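Side-chain contacts in D-mannose isomerase (Marinomonas mediterranea, PDB 5X32), which catalyses the reversible isomerization of D-mannose to D-fructose, also converts D-lyxose less efficiently, and does not use D-glucose: residues A[313-316]-A[317-320]; A[332-335]-A[336-340]. All coordinates share one frame; numbering follows the deposited sequence.

Interaction 1. Residues A[313-316]-A[317-320]; sequences VQAE and SFAA
Val313 and Ser317, Gln314 and Phe318, Ala315 and Ala319, and Glu316 and Ala320 are joined in turn by the i to i+4 hydrogen bonds of an unbroken alpha helix; Ala319 N to Ala315 O, for example, spans 3.0 Å. Val313 O accepts twice: from Ser317 N at 3.0 Å and from Ser317 OG at 2.8 Å, the two donors approaching from opposite faces of the carbonyl plane. The serine hydroxyl can fold back this way because OG stands beside its own backbone N (chi1 -67°). The same OG is hydrogen-bonded to Thr253 OG1 of helix 249-265, so a small polar residue suits this buried interface. Phe318 turns its ring back over the preceding turn, CG lying between backbone N and carbonyl carbon (chi1 72°). Ala315 O sits 3.4 Å above the plane of the Phe318 ring, over its centre, and Ala315 CB lies 3.7 Å from Phe318 CE2. The methyl of Ala315 also touches Thr381 and Ala384 of helix 379-390, where a small residue suits the helix-helix contact. The Glu316 chain bends at chi2 (-72°), its OE1 in a salt bridge to Lys257 and OE2 hydrogen-bonded to ND1 of His380, probably a catalytic proton donor/acceptor. This helical turn thus probably helps to orient that histidine.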
ATOM      1  N   VAL A 313      -5.111  -4.635  -6.114  1.00 48.37           N
ATOM      2  CA  VAL A 313      -4.388  -5.325  -7.179  1.00 49.52           C
ATOM      3  C   VAL A 313      -4.544  -4.599  -8.522  1.00 52.78           C
ATOM      4  O   VAL A 313      -3.558  -4.339  -9.233  1.00 50.73           O
ATOM      5  CB  VAL A 313      -4.878  -6.768  -7.311  1.00 50.19           C
ATOM      6  CG1 VAL A 313      -4.311  -7.416  -8.568  1.00 49.81           C
ATOM      7  CG2 VAL A 313      -4.539  -7.568  -6.048  1.00 43.16           C
ATOM      8  N   GLN A 314      -5.781  -4.222  -8.831  1.00 53.40           N
ATOM      9  CA  GLN A 314      -6.071  -3.425 -10.016  1.00 49.48           C
ATOM     10  C   GLN A 314      -5.331  -2.090  -9.991  1.00 47.85           C
ATOM     11  O   GLN A 314      -4.778  -1.645 -11.010  1.00 51.00           O
ATOM     12  CB  GLN A 314      -7.578  -3.201 -10.126  1.00 44.55           C
ATOM     13  CG  GLN A 314      -8.373  -4.222 -10.943  1.00 49.08           C
ATOM     14  CD  GLN A 314      -7.963  -5.672 -10.743  1.00 48.22           C
ATOM     15  OE1 GLN A 314      -7.323  -6.242 -11.610  1.00 56.52           O
ATOM     16  NE2 GLN A 314      -8.340  -6.275  -9.622  1.00 46.39           N
ATOM     17  N   ALA A 315      -5.278  -1.471  -8.816  1.00 52.49           N
ATOM     18  CA  ALA A 315      -4.715  -0.133  -8.721  1.00 53.86           C
ATOM     19  C   ALA A 315      -3.182  -0.156  -8.772  1.00 49.84           C
ATOM     20  O   ALA A 315      -2.564   0.566  -9.563  1.00 52.32           O
ATOM     21  CB  ALA A 315      -5.217   0.576  -7.447  1.00 53.23           C
ATOM     22  N   GLU A 316      -2.567  -1.002  -7.962  1.00 46.34           N
ATOM     23  CA  GLU A 316      -1.112  -1.100  -7.956  1.00 50.08           C
ATOM     24  C   GLU A 316      -0.651  -1.504  -9.368  1.00 56.50           C
ATOM     25  O   GLU A 316       0.393  -1.026  -9.864  1.00 49.17           O
ATOM     26  CB  GLU A 316      -0.640  -2.113  -6.912  1.00 46.18           C
ATOM     27  CG  GLU A 316      -1.011  -1.713  -5.474  1.00 61.13           C
ATOM     28  CD  GLU A 316      -0.212  -0.528  -4.910  1.00 61.93           C
ATOM     29  OE1 GLU A 316       0.985  -0.369  -5.251  1.00 56.20           O
ATOM     30  OE2 GLU A 316      -0.810   0.277  -4.152  1.00 63.73           O
ATOM     31  N   SER A 317      -1.450  -2.347 -10.033  1.00 50.67           N
ATOM     32  CA  SER A 317      -1.079  -2.779 -11.374  1.00 45.26           C
ATOM     33  C   SER A 317      -1.189  -1.656 -12.396  1.00 47.69           C
ATOM     34  O   SER A 317      -0.343  -1.577 -13.289  1.00 50.80           O
ATOM     35  CB  SER A 317      -1.905  -3.976 -11.819  1.00 43.79           C
ATOM     36  OG  SER A 317      -1.579  -5.106 -11.027  1.00 41.10           O
ATOM     37  N   PHE A 318      -2.192  -0.780 -12.311  1.00 46.40           N
ATOM     38  CA  PHE A 318      -2.184   0.281 -13.320  1.00 49.19           C
ATOM     39  C   PHE A 318      -1.121   1.359 -12.992  1.00 48.90           C
ATOM     40  O   PHE A 318      -0.639   2.055 -13.899  1.00 51.39           O
ATOM     41  CB  PHE A 318      -3.586   0.900 -13.540  1.00 53.26           C
ATOM     42  CG  PHE A 318      -4.099   1.778 -12.427  1.00 48.93           C
ATOM     43  CD1 PHE A 318      -3.529   3.012 -12.164  1.00 52.76           C
ATOM     44  CD2 PHE A 318      -5.241   1.417 -11.725  1.00 53.27           C
ATOM     45  CE1 PHE A 318      -4.036   3.843 -11.154  1.00 56.75           C
ATOM     46  CE2 PHE A 318      -5.762   2.237 -10.744  1.00 55.14           C
ATOM     47  CZ  PHE A 318      -5.154   3.452 -10.449  1.00 55.70           C
ATOM     48  N   ALA A 319      -0.725   1.494 -11.724  1.00 43.03           N
ATOM     49  CA  ALA A 319       0.416   2.371 -11.450  1.00 46.66           C
ATOM     50  C   ALA A 319       1.711   1.790 -12.090  1.00 50.43           C
ATOM     51  O   ALA A 319       2.481   2.490 -12.778  1.00 40.95           O
ATOM     52  CB  ALA A 319       0.592   2.563  -9.975  1.00 41.18           C
ATOM     53  N   ALA A 320       1.924   0.497 -11.860  1.00 46.28           N
ATOM     54  CA  ALA A 320       3.096  -0.175 -12.365  1.00 50.17           C
ATOM     55  C   ALA A 320       3.104  -0.045 -13.884  1.00 56.92           C
ATOM     56  O   ALA A 320       4.144   0.276 -14.482  1.00 50.03           O
ATOM     57  CB  ALA A 320       3.108  -1.626 -11.930  1.00 45.83           C
TER

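Interaction 2. Residues A[332-335]-A[336-340]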
ATOM      1  N   THR A 332       2.495  -1.419 -25.379  1.00 56.41           N
ATOM      2  CA  THR A 332       1.878  -2.533 -24.680  1.00 61.30           C
ATOM      3  C   THR A 332       1.416  -2.118 -23.283  1.00 63.64           C
ATOM      4  O   THR A 332       0.283  -2.413 -22.870  1.00 65.64           O
ATOM      5  CB  THR A 332       2.865  -3.696 -24.558  1.00 55.67           C
ATOM      6  OG1 THR A 332       3.181  -4.163 -25.871  1.00 68.00           O
ATOM      7  CG2 THR A 332       2.268  -4.830 -23.747  1.00 58.67           C
ATOM      8  N   TYR A 333       2.290  -1.426 -22.556  1.00 54.82           N
ATOM      9  CA  TYR A 333       1.979  -1.085 -21.184  1.00 55.94           C
ATOM     10  C   TYR A 333       0.893  -0.016 -21.157  1.00 59.98           C
ATOM     11  O   TYR A 333      -0.003  -0.072 -20.325  1.00 61.27           O
ATOM     12  CB  TYR A 333       3.237  -0.622 -20.443  1.00 51.49           C
ATOM     13  CG  TYR A 333       4.257  -1.723 -20.355  1.00 62.93           C
ATOM     14  CD1 TYR A 333       3.937  -2.925 -19.740  1.00 61.20           C
ATOM     15  CD2 TYR A 333       5.526  -1.592 -20.932  1.00 60.85           C
ATOM     16  CE1 TYR A 333       4.851  -3.951 -19.668  1.00 60.88           C
ATOM     17  CE2 TYR A 333       6.451  -2.621 -20.862  1.00 53.38           C
ATOM     18  CZ  TYR A 333       6.103  -3.798 -20.228  1.00 59.37           C
ATOM     19  OH  TYR A 333       6.981  -4.852 -20.140  1.00 55.30           O
ATOM     20  N   TYR A 334       0.925   0.918 -22.100  1.00 57.33           N
ATOM     21  CA  TYR A 334      -0.147   1.898 -22.177  1.00 58.05           C
ATOM     22  C   TYR A 334      -1.477   1.177 -22.356  1.00 59.88           C
ATOM     23  O   TYR A 334      -2.434   1.428 -21.612  1.00 61.38           O
ATOM     24  CB  TYR A 334       0.093   2.875 -23.327  1.00 61.69           C
ATOM     25  CG  TYR A 334      -1.003   3.898 -23.508  1.00 61.52           C
ATOM     26  CD1 TYR A 334      -1.120   4.991 -22.658  1.00 61.87           C
ATOM     27  CD2 TYR A 334      -1.952   3.747 -24.519  1.00 62.18           C
ATOM     28  CE1 TYR A 334      -2.144   5.927 -22.831  1.00 64.80           C
ATOM     29  CE2 TYR A 334      -2.971   4.663 -24.695  1.00 61.85           C
ATOM     30  CZ  TYR A 334      -3.070   5.750 -23.848  1.00 67.31           C
ATOM     31  OH  TYR A 334      -4.089   6.660 -24.028  1.00 66.31           O
ATOM     32  N   LYS A 335      -1.525   0.256 -23.319  1.00 59.51           N
ATOM     33  CA  LYS A 335      -2.752  -0.488 -23.581  1.00 53.18           C
ATOM     34  C   LYS A 335      -3.228  -1.249 -22.351  1.00 57.39           C
ATOM     35  O   LYS A 335      -4.440  -1.359 -22.108  1.00 61.85           O
ATOM     36  CB  LYS A 335      -2.572  -1.437 -24.746  1.00 50.79           C
ATOM     37  CG  LYS A 335      -2.900  -0.773 -26.064  1.00 59.37           C
ATOM     38  CD  LYS A 335      -2.824  -1.730 -27.243  1.00 56.89           C
ATOM     39  CE  LYS A 335      -1.406  -1.827 -27.702  1.00 61.93           C
ATOM     40  NZ  LYS A 335      -0.950  -0.431 -27.948  1.00 73.98           N
ATOM     41  N   GLN A 336      -2.283  -1.781 -21.581  1.00 54.10           N
ATOM     42  CA  GLN A 336      -2.644  -2.564 -20.405  1.00 54.67           C
ATOM     43  C   GLN A 336      -3.162  -1.681 -19.273  1.00 57.80           C
ATOM     44  O   GLN A 336      -4.039  -2.076 -18.508  1.00 54.87           O
ATOM     45  CB  GLN A 336      -1.457  -3.396 -19.945  1.00 49.71           C
ATOM     46  CG  GLN A 336      -1.286  -4.639 -20.772  1.00 57.79           C
ATOM     47  CD  GLN A 336       0.045  -5.304 -20.551  1.00 60.42           C
ATOM     48  OE1 GLN A 336       1.045  -4.638 -20.268  1.00 65.92           O
ATOM     49  NE2 GLN A 336       0.063  -6.628 -20.624  1.00 49.56           N
ATOM     50  N   TYR A 337      -2.576  -0.497 -19.172  1.00 56.46           N
ATOM     51  CA  TYR A 337      -3.043   0.569 -18.312  1.00 52.58           C
ATOM     52  C   TYR A 337      -4.524   0.866 -18.608  1.00 59.47           C
ATOM     53  O   TYR A 337      -5.376   0.942 -17.686  1.00 54.72           O
ATOM     54  CB  TYR A 337      -2.156   1.801 -18.515  1.00 49.60           C
ATOM     55  CG  TYR A 337      -2.604   3.022 -17.776  1.00 54.44           C
ATOM     56  CD1 TYR A 337      -2.303   3.178 -16.426  1.00 57.89           C
ATOM     57  CD2 TYR A 337      -3.281   4.042 -18.418  1.00 54.60           C
ATOM     58  CE1 TYR A 337      -2.706   4.292 -15.725  1.00 53.84           C
ATOM     59  CE2 TYR A 337      -3.690   5.175 -17.725  1.00 53.60           C
ATOM     60  CZ  TYR A 337      -3.397   5.292 -16.376  1.00 56.93           C
ATOM     61  OH  TYR A 337      -3.786   6.407 -15.664  1.00 55.30           O
ATOM     62  N   LEU A 338      -4.832   1.024 -19.899  1.00 58.28           N
ATOM     63  CA  LEU A 338      -6.217   1.271 -20.312  1.00 59.67           C
ATOM     64  C   LEU A 338      -7.121   0.085 -19.984  1.00 59.25           C
ATOM     65  O   LEU A 338      -8.276   0.277 -19.626  1.00 57.52           O
ATOM     66  CB  LEU A 338      -6.304   1.601 -21.800  1.00 54.37           C
ATOM     67  CG  LEU A 338      -5.676   2.958 -22.122  1.00 60.67           C
ATOM     68  CD1 LEU A 338      -5.834   3.279 -23.588  1.00 55.80           C
ATOM     69  CD2 LEU A 338      -6.237   4.079 -21.229  1.00 50.30           C
ATOM     70  N   THR A 339      -6.624  -1.139 -20.145  1.00 52.69           N
ATOM     71  CA  THR A 339      -7.460  -2.298 -19.812  1.00 53.82           C
ATOM     72  C   THR A 339      -7.781  -2.339 -18.316  1.00 51.58           C
ATOM     73  O   THR A 339      -8.906  -2.637 -17.912  1.00 58.72           O
ATOM     74  CB  THR A 339      -6.809  -3.628 -20.243  1.00 52.43           C
ATOM     75  OG1 THR A 339      -5.501  -3.726 -19.670  1.00 56.83           O
ATOM     76  CG2 THR A 339      -6.703  -3.680 -21.753  1.00 40.45           C
ATOM     77  N   LEU A 340      -6.786  -2.045 -17.490  1.00 52.75           N
ATOM     78  CA  LEU A 340      -6.977  -2.077 -16.047  1.00 52.89           C
ATOM     79  C   LEU A 340      -7.945  -0.986 -15.593  1.00 53.42           C
ATOM     80  O   LEU A 340      -8.845  -1.239 -14.785  1.00 49.38           O
ATOM     81  CB  LEU A 340      -5.631  -1.950 -15.340  1.00 52.09           C
ATOM     82  CG  LEU A 340      -4.779  -3.210 -15.506  1.00 50.00           C
ATOM     83  CD1 LEU A 340      -3.309  -2.915 -15.250  1.00 47.14           C
ATOM     84  CD2 LEU A 340      -5.292  -4.289 -14.555  1.00 44.51           C
TER
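Tyr334 and Leu338, one helical turn apart, cross at a slant, the leucine lying over one face of the phenol ring. Leu338 CG stands 4.1 Å above the plane of the Tyr334 ring, displaced toward its rim, and the branch that comes nearest is CD1, 3.4 Å from Tyr334 CE2. With CG opposite the backbone N (chi1 178°), the tyrosine ring stands out from the helix, and the leucine's CD1 branch reaches back toward the preceding turn to meet it. The Tyr334 ring also meets that of Tyr325, and its OH makes a weak hydrogen bond to Asp7, while Leu338 packs on Phe6. An alanine in place of Tyr334 would probably leave Leu338 CD1 without its aromatic platform and Asp7 without this weak partner. On another side of the helix, Gln336 runs alongside both Thr332 and Tyr333, pointing the same way as each. Gln336 OE1 is 3.7 Å from Thr332 CG2 and 3.4 Å from Tyr333 CD1, with the amide and phenol planes 42° apart; these are van der Waals contacts. The Gln336 side chain also packs on Phe279 and Tyr283 of helix 271-286. Tyr333 packs on Leu324 and sends its OH to Asp280; Tyr337 meets Trp341 edge-to-face and hydrogen-bonds through its OH to the backbone O of Phe6. Backbone bonds such as Tyr337 N to Tyr333 O, at 2.9 Å, hold the spacing between these residues. Tyrosine serves a partly buried helix well: the ring packs while the hydroxyl finds a polar partner, here tying the helix to helix 271-286 and to the N-terminal residues.

Interaction 1 lies on helix 311-328 and interaction 2 on the next helix, 331-347, so the two come in series along the chain, their centres about 10 Å apart. They touch directly: Tyr337 CD1 approaches Phe318 O at 3.2 Å, and Leu340 CD1 packs against the backbone of Ser317 and Phe318. Consecutive helices packed in this way are consistent with the alpha/alpha barrel of the N-acylglucosamine 2-epimerase family. Interaction 1 is the deeper, about 11 Å from the centre of the chain to its own centre, and Glu316 brings it into contact with His380, probably catalytic; interaction 2, about 21 Å out, is partly exposed. The pair thus probably runs from the neighbourhood of the active site toward the outside of the barrel.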